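Local coordinates for nigritoxine (Vibrio nigripulchritudo, PDB 5M41), which is a bacterial toxin that acts on crustaceans and insects and has a new fold, at residues 351-362 with 422-431; 119-128 with 158-166. All coordinates share one frame; numbering follows the deposited sequence. Where two conformers were deposited one is given.

Overall arrangement
The two contacts lie far apart in the chain, with centres about 43 Å from each other and nearest atoms about 26 Å apart. Interaction 1 sits about 14 Å from the centre of the chain, interaction 2 about 54 Å from it, and both are partly buried. In interaction 1 (351-362 with 422-431) the backbones do most of the holding: a short antiparallel pairing with a bulge, extended by water and proline packing. Interaction 2 (119-128 with 158-166) joins two segments of short helical turns and loop beside a five-stranded antiparallel sheet. One clear direct backbone bond crosses it, and aromatic and aliphatic side chains supply most of the rest.

Interaction 1 of 2, residues 351-362 with 422-431; sequences NLGQVVRGGISI and LPTRPTYRNH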
loop_
_atom_site.group_PDB
_atom_site.type_symbol
_atom_site.label_atom_id
_atom_site.label_comp_id
_atom_site.label_asym_id
_atom_site.label_seq_id
_atom_site.Cartn_x
_atom_site.Cartn_y
_atom_site.Cartn_z
ATOM N N ASN A 351 -19.029 -1.986 9.791
ATOM C CA ASN A 351 -18.599 -2.121 11.180
ATOM C C ASN A 351 -17.488 -1.159 11.663
ATOM O O ASN A 351 -17.314 -0.954 12.871
ATOM C CB ASN A 351 -18.138 -3.550 11.412
ATOM C CG ASN A 351 -18.529 -4.069 12.772
ATOM O OD1 ASN A 351 -19.614 -3.768 13.269
ATOM N ND2 ASN A 351 -17.652 -4.866 13.380
ATOM N N LEU A 352 -16.741 -0.568 10.728
ATOM C CA LEU A 352 -15.589 0.280 11.063
ATOM C C LEU A 352 -15.958 1.563 11.812
ATOM O O LEU A 352 -15.262 1.960 12.736
ATOM C CB LEU A 352 -14.810 0.643 9.789
ATOM C CG LEU A 352 -13.563 1.515 9.921
ATOM C CD1 LEU A 352 -12.490 0.765 10.680
ATOM C CD2 LEU A 352 -13.026 1.943 8.558
ATOM N N GLY A 353 -17.045 2.207 11.391
ATOM C CA GLY A 353 -17.422 3.547 11.866
ATOM C C GLY A 353 -17.700 4.450 10.670
ATOM O O GLY A 353 -17.916 3.957 9.563
ATOM N N GLN A 354 -17.722 5.767 10.882
ATOM C CA GLN A 354 -17.832 6.718 9.783
ATOM C C GLN A 354 -16.509 6.879 9.060
ATOM O O GLN A 354 -15.485 7.113 9.698
ATOM C CB GLN A 354 -18.144 8.092 10.319
ATOM C CG GLN A 354 -19.581 8.512 10.329
ATOM C CD GLN A 354 -19.718 9.826 11.042
ATOM O OE1 GLN A 354 -20.605 9.984 11.868
ATOM N NE2 GLN A 354 -18.799 10.771 10.769
ATOM N N VAL A 355 -16.527 6.793 7.737
ATOM C CA VAL A 355 -15.377 7.229 6.964
ATOM C C VAL A 355 -15.413 8.761 6.939
ATOM O O VAL A 355 -16.435 9.357 6.539
ATOM C CB VAL A 355 -15.377 6.661 5.534
ATOM C CG1 VAL A 355 -14.250 7.297 4.694
ATOM C CG2 VAL A 355 -15.182 5.140 5.575
ATOM N N VAL A 356 -14.318 9.381 7.375
ATOM C CA VAL A 356 -14.229 10.844 7.434
ATOM C C VAL A 356 -13.757 11.403 6.083
ATOM O O VAL A 356 -14.411 12.248 5.506
ATOM C CB VAL A 356 -13.358 11.326 8.623
ATOM C CG1 VAL A 356 -13.204 12.842 8.628
ATOM C CG2 VAL A 356 -14.023 10.918 9.947
ATOM N N ARG A 357 -12.662 10.869 5.558
ATOM C CA ARG A 357 -12.099 11.364 4.315
ATOM C C ARG A 357 -11.374 10.234 3.600
ATOM O O ARG A 357 -10.851 9.314 4.259
ATOM C CB ARG A 357 -11.130 12.543 4.599
ATOM C CG ARG A 357 -9.962 12.197 5.532
ATOM C CD ARG A 357 -8.769 13.157 5.364
ATOM N NE ARG A 357 -8.271 13.027 3.996
ATOM C CZ ARG A 357 -8.013 14.009 3.146
ATOM N NH1 ARG A 357 -8.112 15.291 3.502
ATOM N NH2 ARG A 357 -7.596 13.687 1.929
ATOM N N GLY A 358 -11.326 10.304 2.270
ATOM C CA GLY A 358 -10.464 9.408 1.511
ATOM C C GLY A 358 -8.994 9.825 1.598
ATOM O O GLY A 358 -8.650 10.753 2.321
ATOM N N GLY A 359 -8.122 9.136 0.863
ATOM C CA GLY A 359 -6.715 9.464 0.858
ATOM C C GLY A 359 -5.849 8.374 0.273
ATOM O O GLY A 359 -6.318 7.506 -0.485
ATOM N N ILE A 360 -4.567 8.443 0.608
ATOM C CA ILE A 360 -3.578 7.474 0.129
ATOM C C ILE A 360 -2.964 6.855 1.365
ATOM O O ILE A 360 -2.555 7.574 2.268
ATOM C CB ILE A 360 -2.472 8.147 -0.739
ATOM C CG1 ILE A 360 -3.090 8.985 -1.878
ATOM C CG2 ILE A 360 -1.501 7.108 -1.302
ATOM C CD1 ILE A 360 -3.924 8.200 -2.893
ATOM N N SER A 361 -2.943 5.527 1.426
ATOM C CA SER A 361 -2.222 4.827 2.488
ATOM C C SER A 361 -1.009 4.166 1.877
ATOM O O SER A 361 -1.083 3.599 0.786
ATOM C CB SER A 361 -3.102 3.763 3.139
ATOM O OG SER A 361 -4.302 4.335 3.638
ATOM N N ILE A 362 0.100 4.212 2.583
ATOM C CA ILE A 362 1.340 3.630 2.099
ATOM C C ILE A 362 1.665 2.454 3.022
ATOM O O ILE A 362 1.739 2.613 4.232
ATOM C CB ILE A 362 2.478 4.688 2.048
ATOM C CG1 ILE A 362 2.183 5.735 0.952
ATOM C CG2 ILE A 362 3.829 4.020 1.766
ATOM C CD1 ILE A 362 3.050 6.986 1.033
ATOM N N LEU A 422 4.049 13.774 2.182
ATOM C CA LEU A 422 3.383 12.550 1.757
ATOM C C LEU A 422 1.882 12.855 1.617
ATOM O O LEU A 422 1.357 13.687 2.365
ATOM C CB LEU A 422 3.651 11.428 2.760
ATOM C CG LEU A 422 5.086 10.876 2.725
ATOM C CD1 LEU A 422 5.350 9.932 3.890
ATOM C CD2 LEU A 422 5.386 10.176 1.401
ATOM N N PRO A 423 1.200 12.215 0.638
ATOM C CA PRO A 423 -0.238 12.435 0.524
ATOM C C PRO A 423 -0.989 12.160 1.834
ATOM O O PRO A 423 -0.606 11.301 2.615
ATOM C CB PRO A 423 -0.663 11.479 -0.600
ATOM C CG PRO A 423 0.466 10.516 -0.764
ATOM C CD PRO A 423 1.702 11.252 -0.365
ATOM N N THR A 424 -2.036 12.931 2.094
ATOM C CA THR A 424 -2.865 12.744 3.293
ATOM C C THR A 424 -3.569 11.363 3.283
ATOM O O THR A 424 -4.139 10.939 2.255
ATOM C CB THR A 424 -3.883 13.901 3.372
ATOM O OG1 THR A 424 -3.142 15.107 3.373
ATOM C CG2 THR A 424 -4.742 13.868 4.644
ATOM N N ARG A 425 -3.521 10.689 4.426
ATOM C CA ARG A 425 -4.115 9.365 4.632
ATOM C C ARG A 425 -5.624 9.449 4.836
ATOM O O ARG A 425 -6.117 10.462 5.318
ATOM C CB ARG A 425 -3.490 8.742 5.880
ATOM C CG ARG A 425 -2.004 8.420 5.708
ATOM C CD ARG A 425 -1.320 8.230 7.055
ATOM N NE ARG A 425 -1.590 6.894 7.583
ATOM C CZ ARG A 425 -1.257 6.476 8.812
ATOM N NH1 ARG A 425 -0.650 7.305 9.662
ATOM N NH2 ARG A 425 -1.549 5.230 9.194
ATOM N N PRO A 426 -6.367 8.395 4.449
ATOM C CA PRO A 426 -7.795 8.366 4.741
ATOM C C PRO A 426 -7.996 8.217 6.243
ATOM O O PRO A 426 -7.116 7.683 6.923
ATOM C CB PRO A 426 -8.273 7.093 4.017
ATOM C CG PRO A 426 -7.043 6.200 4.049
ATOM C CD PRO A 426 -5.938 7.183 3.720
ATOM N N THR A 427 -9.123 8.706 6.761
ATOM C CA THR A 427 -9.385 8.620 8.185
ATOM C C THR A 427 -10.815 8.124 8.446
ATOM O O THR A 427 -11.685 8.205 7.592
ATOM C CB THR A 427 -9.202 9.971 8.941
ATOM O OG1 THR A 427 -10.235 10.881 8.558
ATOM C CG2 THR A 427 -7.822 10.633 8.744
ATOM N N TYR A 428 -11.051 7.620 9.649
ATOM C CA TYR A 428 -12.383 7.206 10.068
ATOM C C TYR A 428 -12.598 7.624 11.510
ATOM O O TYR A 428 -11.650 7.960 12.220
ATOM C CB TYR A 428 -12.578 5.689 9.937
ATOM C CG TYR A 428 -11.879 4.859 10.995
ATOM C CD1 TYR A 428 -12.598 4.295 12.056
ATOM C CD2 TYR A 428 -10.497 4.624 10.929
ATOM C CE1 TYR A 428 -11.968 3.505 13.022
ATOM C CE2 TYR A 428 -9.852 3.864 11.893
ATOM C CZ TYR A 428 -10.587 3.306 12.933
ATOM O OH TYR A 428 -9.935 2.539 13.873
ATOM N N ARG A 429 -13.855 7.636 11.917
ATOM C CA ARG A 429 -14.207 7.968 13.275
ATOM C C ARG A 429 -14.743 6.703 13.923
ATOM O O ARG A 429 -15.733 6.135 13.465
ATOM C CB ARG A 429 -15.252 9.093 13.292
ATOM C CG ARG A 429 -15.806 9.425 14.677
ATOM C CD ARG A 429 -16.944 10.440 14.592
ATOM N NE ARG A 429 -16.666 11.374 13.512
ATOM C CZ ARG A 429 -15.968 12.504 13.644
ATOM N NH1 ARG A 429 -15.500 12.894 14.832
ATOM N NH2 ARG A 429 -15.753 13.256 12.575
ATOM N N ASN A 430 -14.063 6.249 14.969
ATOM C CA ASN A 430 -14.495 5.052 15.689
ATOM C C ASN A 430 -15.736 5.316 16.543
ATOM O O ASN A 430 -16.299 6.424 16.548
ATOM C CB ASN A 430 -13.351 4.456 16.522
ATOM C CG ASN A 430 -12.889 5.375 17.644
ATOM O OD1 ASN A 430 -13.667 6.168 18.181
ATOM N ND2 ASN A 430 -11.613 5.259 18.014
ATOM N N HIS A 431 -16.156 4.292 17.270
ATOM C CA HIS A 431 -17.414 4.345 18.005
ATOM C C HIS A 431 -17.442 5.428 19.064
ATOM O O HIS A 431 -18.505 5.978 19.357
ATOM C CB HIS A 431 -17.754 2.957 18.555
ATOM C CG HIS A 431 -17.539 1.833 17.545
ATOM N ND1 HIS A 431 -18.228 1.751 16.384
ATOM C CD2 HIS A 431 -16.665 0.740 17.557
ATOM C CE1 HIS A 431 -17.826 0.662 15.695
ATOM N NE2 HIS A 431 -16.870 0.044 16.415
HETATM O O HOH W 1 0.017 8.615 2.442
HETATM O O HOH W 2 -3.878 5.243 6.191
#
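Leu422 opens the contact by resting CD2 against CD1 of Ile362, their side chains roughly perpendicular. Pro423 then lays its ring on Ile360, with CB 3.7 Å from Ile360 CG1, while one water donates to both Pro423 O and Ile360 O. The carbonyl oxygen of Thr424 accepts from Ile360 N at 3.0 Å. Thr424 CG2 sits over the centre of the Arg357 guanidinium, 3.6 Å from Arg357 CZ. That group is folded back by a bend at chi3 (-62°), which lets NE donate to Gly358 O at 2.8 Å; NH1 forms a salt bridge with Asp259. Arg425 reaches Ser361 OG through a second water, which accepts from NE, whereas its NH1 donates to Val273 O. Pro426 packs CG and CD on Ser361 OG.

From Thr427 onward the backbones pair antiparallel. Thr427 N donates to Arg357 O, and Thr427 O receives Val356 N at 2.9 Å and, weakly, Arg357 N. Two residues thus face one, a classic beta bulge, and Thr427 OG1 lies against Val356 CB and Arg357 CG. Tyr428, opposite Val355 in a non-hydrogen-bonded pair, offers a ring face to Leu352, whose CD1 is 3.8 Å from the centroid in a CH-pi contact. Arg429 N donates to Gln354 O at 2.8 Å, and its side chain runs beside that of Gln354.

Strand 427-429 is the middle of a three-stranded antiparallel sheet, between 354-357 and 435-437. Helix 22-30 touches Gln354, Val356 and Arg357; helix 406-415 packs on Ile362, Leu422 and Pro423; and strand 359-363 continues into a second sheet by pairing with 366-370.

Interaction 2 of 2, residues 119-128 with 158-166; sequences FNNINDESFR and GWNLGYFNQ
An Asx turn at Asn160 and the 3-10 segment that follows it fit against the bend between helices 117-120 and 125-128, beside the five-stranded antiparallel sheet near one end of the molecule. Leu161 N donates to Ile122 O at 3.1 Å, and Asn160 CA approaches the same oxygen. Leu161 also sends CD1 to Ile122 CG2, 3.5 Å away, and to Phe127 CD1. Ile122 CG2 in turn covers a face of the Phe127 ring, so the three side chains interlock, and all three touch Leu100 of strand 98-102.

At one end, Phe164 CB stands over the centre of the Phe119 ring, 3.9 Å from its centroid, in a CH-pi contact, while the two rings meet obliquely, planes 47° apart. Asn165 OD1 lies at the edge of the Phe119 ring, and its ND2 donates to Pro116 O. The buried Phe119 continues onto Phe88 and Ile113 of the sheet.

Trp159 closes the other end. With CG opposite the backbone N (chi1 -175°), its indole reaches helix 125-128, where Phe127 CB meets Trp159 CH2. The extended Arg128 side chain passes over the indole face, CG lying 3.7 Å from the centroid of the five-membered ring; the guanidinium stands almost perpendicular to the indole and forms a salt bridge with Glu125. In the conformer given, Asp124 OD2 accepts from Ser126 N at the N-cap of this helix, a bond that is doubtful because a second conformer exists.

Within the Asx turn, Asn160 OD1 accepts from Gly162 N at 2.8 Å in its carbonyl plane, and also from a water that donates weakly to Asn120 OD1.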
loop_
_atom_site.group_PDB
_atom_site.type_symbol
_atom_site.label_atom_id
_atom_site.label_comp_id
_atom_site.label_asym_id
_atom_site.label_seq_id
_atom_site.Cartn_x
_atom_site.Cartn_y
_atom_site.Cartn_z
ATOM N N PHE A 119 -36.220 44.701 -1.656
ATOM C CA PHE A 119 -36.624 43.415 -1.039
ATOM C C PHE A 119 -37.606 42.637 -1.925
ATOM O O PHE A 119 -37.532 41.409 -2.026
ATOM C CB PHE A 119 -37.229 43.630 0.365
ATOM C CG PHE A 119 -36.197 43.873 1.453
ATOM C CD1 PHE A 119 -35.215 42.923 1.733
ATOM C CD2 PHE A 119 -36.223 45.042 2.201
ATOM C CE1 PHE A 119 -34.266 43.140 2.731
ATOM C CE2 PHE A 119 -35.283 45.277 3.202
ATOM C CZ PHE A 119 -34.300 44.318 3.470
ATOM N N ASN A 120 -38.509 43.362 -2.593
ATOM C CA ASN A 120 -39.540 42.722 -3.407
ATOM C C ASN A 120 -39.002 42.013 -4.640
ATOM O O ASN A 120 -39.608 41.050 -5.113
ATOM C CB ASN A 120 -40.642 43.721 -3.780
ATOM C CG ASN A 120 -41.408 44.196 -2.566
ATOM O OD1 ASN A 120 -42.550 43.802 -2.353
ATOM N ND2 ASN A 120 -40.771 45.020 -1.744
ATOM N N ASN A 121 -37.858 42.477 -5.130
ATOM C CA ASN A 121 -37.207 41.914 -6.309
ATOM C C ASN A 121 -36.353 40.664 -6.030
ATOM O O ASN A 121 -35.879 40.007 -6.961
ATOM C CB ASN A 121 -36.378 43.000 -7.008
ATOM C CG ASN A 121 -37.250 44.088 -7.650
ATOM O OD1 ASN A 121 -38.458 43.917 -7.846
ATOM N ND2 ASN A 121 -36.637 45.210 -7.979
ATOM N N ILE A 122 -36.171 40.334 -4.752
ATOM C CA ILE A 122 -35.419 39.131 -4.382
ATOM C C ILE A 122 -36.338 37.928 -4.301
ATOM O O ILE A 122 -37.203 37.850 -3.421
ATOM C CB ILE A 122 -34.621 39.308 -3.066
ATOM C CG1 ILE A 122 -33.505 40.328 -3.302
ATOM C CG2 ILE A 122 -34.005 37.980 -2.639
ATOM C CD1 ILE A 122 -33.019 41.006 -2.049
ATOM N N ASN A 123 -36.147 36.991 -5.225
ATOM C CA ASN A 123 -37.036 35.841 -5.299
ATOM C C ASN A 123 -36.385 34.471 -5.564
ATOM O O ASN A 123 -37.093 33.462 -5.592
ATOM C CB ASN A 123 -38.138 36.128 -6.332
ATOM C CG ASN A 123 -37.580 36.423 -7.695
ATOM O OD1 ASN A 123 -36.703 35.719 -8.181
ATOM N ND2 ASN A 123 -38.077 37.485 -8.316
ATOM N N ASP A 124 -35.060 34.420 -5.714
ATOM C CA ASP A 124 -34.294 33.215 -6.090
ATOM C C ASP A 124 -34.395 32.120 -5.025
ATOM O O ASP A 124 -34.500 32.423 -3.826
ATOM C CB ASP A 124 -32.813 33.616 -6.299
ATOM C CG ASP A 124 -31.941 32.489 -6.889
ATOM O OD1 ASP A 124 -32.164 32.086 -8.054
ATOM O OD2 ASP A 124 -31.001 32.037 -6.202
ATOM N N GLU A 125 -34.317 30.869 -5.459
ATOM C CA GLU A 125 -34.380 29.705 -4.616
ATOM C C GLU A 125 -33.255 29.713 -3.570
ATOM O O GLU A 125 -33.433 29.212 -2.460
ATOM C CB GLU A 125 -34.326 28.448 -5.509
ATOM C CG GLU A 125 -34.537 27.098 -4.817
ATOM C CD GLU A 125 -35.822 27.011 -3.991
ATOM O OE1 GLU A 125 -36.788 27.743 -4.273
ATOM O OE2 GLU A 125 -35.870 26.193 -3.041
ATOM N N SER A 126 -32.112 30.308 -3.909
ATOM C CA SER A 126 -31.003 30.369 -2.970
ATOM C C SER A 126 -31.315 31.226 -1.731
ATOM O O SER A 126 -30.584 31.149 -0.735
ATOM C CB SER A 126 -29.715 30.833 -3.652
ATOM O OG SER A 126 -29.734 32.230 -3.886
ATOM N N PHE A 127 -32.371 32.042 -1.808
ATOM C CA PHE A 127 -32.877 32.801 -0.657
ATOM C C PHE A 127 -33.991 32.018 0.030
ATOM O O PHE A 127 -34.021 31.873 1.260
ATOM C CB PHE A 127 -33.376 34.189 -1.081
ATOM C CG PHE A 127 -32.266 35.167 -1.354
ATOM C CD1 PHE A 127 -31.829 36.038 -0.362
ATOM C CD2 PHE A 127 -31.608 35.176 -2.588
ATOM C CE1 PHE A 127 -30.785 36.924 -0.608
ATOM C CE2 PHE A 127 -30.556 36.062 -2.837
ATOM C CZ PHE A 127 -30.154 36.941 -1.848
ATOM N N ARG A 128 -34.871 31.464 -0.785
ATOM C CA ARG A 128 -36.009 30.754 -0.292
ATOM C C ARG A 128 -35.616 29.536 0.543
ATOM O O ARG A 128 -36.303 29.230 1.519
ATOM C CB ARG A 128 -36.877 30.308 -1.455
ATOM C CG ARG A 128 -38.269 29.890 -1.018
ATOM C CD ARG A 128 -39.156 29.679 -2.235
ATOM N NE ARG A 128 -40.249 28.788 -1.895
ATOM C CZ ARG A 128 -40.188 27.463 -1.991
ATOM N NH1 ARG A 128 -39.086 26.869 -2.441
ATOM N NH2 ARG A 128 -41.239 26.733 -1.638
ATOM N N GLY A 158 -44.793 32.830 -6.843
ATOM C CA GLY A 158 -44.748 34.274 -6.623
ATOM C C GLY A 158 -43.956 34.688 -5.385
ATOM O O GLY A 158 -44.038 35.840 -4.944
ATOM N N TRP A 159 -43.177 33.759 -4.832
ATOM C CA TRP A 159 -42.410 34.000 -3.592
ATOM C C TRP A 159 -41.399 35.135 -3.702
ATOM O O TRP A 159 -40.636 35.197 -4.670
ATOM C CB TRP A 159 -41.739 32.689 -3.147
ATOM C CG TRP A 159 -41.020 32.807 -1.829
ATOM C CD1 TRP A 159 -41.490 32.463 -0.563
ATOM C CD2 TRP A 159 -39.666 33.331 -1.603
ATOM N NE1 TRP A 159 -40.541 32.728 0.402
ATOM C CE2 TRP A 159 -39.427 33.249 -0.155
ATOM C CE3 TRP A 159 -38.665 33.833 -2.423
ATOM C CZ2 TRP A 159 -38.249 33.671 0.414
ATOM C CZ3 TRP A 159 -37.470 34.253 -1.829
ATOM C CH2 TRP A 159 -37.268 34.166 -0.445
ATOM N N ASN A 160 -41.379 36.044 -2.719
ATOM C CA ASN A 160 -40.324 37.069 -2.637
ATOM C C ASN A 160 -40.105 37.648 -1.230
ATOM O O ASN A 160 -40.899 37.395 -0.331
ATOM C CB ASN A 160 -40.513 38.183 -3.702
ATOM C CG ASN A 160 -41.694 39.086 -3.416
ATOM O OD1 ASN A 160 -41.718 39.816 -2.422
ATOM N ND2 ASN A 160 -42.671 39.071 -4.317
ATOM N N LEU A 161 -39.042 38.434 -1.054
ATOM C CA LEU A 161 -38.708 39.008 0.262
ATOM C C LEU A 161 -39.371 40.351 0.636
ATOM O O LEU A 161 -38.994 40.978 1.641
ATOM C CB LEU A 161 -37.183 39.129 0.414
ATOM C CG LEU A 161 -36.316 37.865 0.516
ATOM C CD1 LEU A 161 -34.882 38.294 0.773
ATOM C CD2 LEU A 161 -36.779 36.918 1.621
ATOM N N GLY A 162 -40.378 40.776 -0.137
ATOM C CA GLY A 162 -41.120 42.006 0.157
ATOM C C GLY A 162 -41.564 42.123 1.602
ATOM O O GLY A 162 -41.549 43.216 2.177
ATOM N N TYR A 163 -41.912 40.992 2.211
ATOM C CA TYR A 163 -42.385 40.998 3.604
ATOM C C TYR A 163 -41.347 41.470 4.640
ATOM O O TYR A 163 -41.708 41.842 5.758
ATOM C CB TYR A 163 -42.988 39.641 4.002
ATOM C CG TYR A 163 -41.992 38.515 4.189
ATOM C CD1 TYR A 163 -41.599 38.114 5.469
ATOM C CD2 TYR A 163 -41.462 37.830 3.089
ATOM C CE1 TYR A 163 -40.693 37.073 5.650
ATOM C CE2 TYR A 163 -40.556 36.793 3.260
ATOM C CZ TYR A 163 -40.182 36.416 4.543
ATOM O OH TYR A 163 -39.300 35.379 4.714
ATOM N N PHE A 164 -40.072 41.485 4.262
ATOM C CA PHE A 164 -39.021 42.006 5.137
ATOM C C PHE A 164 -39.266 43.494 5.460
ATOM O O PHE A 164 -38.775 44.012 6.456
ATOM C CB PHE A 164 -37.639 41.811 4.490
ATOM C CG PHE A 164 -36.979 40.479 4.796
ATOM C CD1 PHE A 164 -37.718 39.288 4.844
ATOM C CD2 PHE A 164 -35.595 40.414 5.001
ATOM C CE1 PHE A 164 -37.093 38.067 5.117
ATOM C CE2 PHE A 164 -34.961 39.192 5.264
ATOM C CZ PHE A 164 -35.713 38.021 5.324
ATOM N N ASN A 165 -40.055 44.175 4.628
ATOM C CA ASN A 165 -40.365 45.588 4.864
ATOM C C ASN A 165 -41.294 45.857 6.039
ATOM O O ASN A 165 -41.317 46.967 6.569
ATOM C CB ASN A 165 -40.926 46.223 3.598
ATOM C CG ASN A 165 -39.880 46.367 2.536
ATOM O OD1 ASN A 165 -38.852 47.002 2.760
ATOM N ND2 ASN A 165 -40.114 45.756 1.381
ATOM N N GLN A 166 -42.049 44.846 6.446
ATOM C CA GLN A 166 -42.979 44.993 7.563
ATOM C C GLN A 166 -42.372 44.535 8.885
ATOM O O GLN A 166 -42.918 44.816 9.960
ATOM C CB GLN A 166 -44.272 44.238 7.274
ATOM C CG GLN A 166 -44.976 44.735 6.017
ATOM C CD GLN A 166 -45.483 43.590 5.157
ATOM O OE1 GLN A 166 -45.821 42.512 5.668
ATOM N NE2 GLN A 166 -45.529 43.811 3.842
HETATM O O HOH W 3 -44.142 40.971 -1.224
#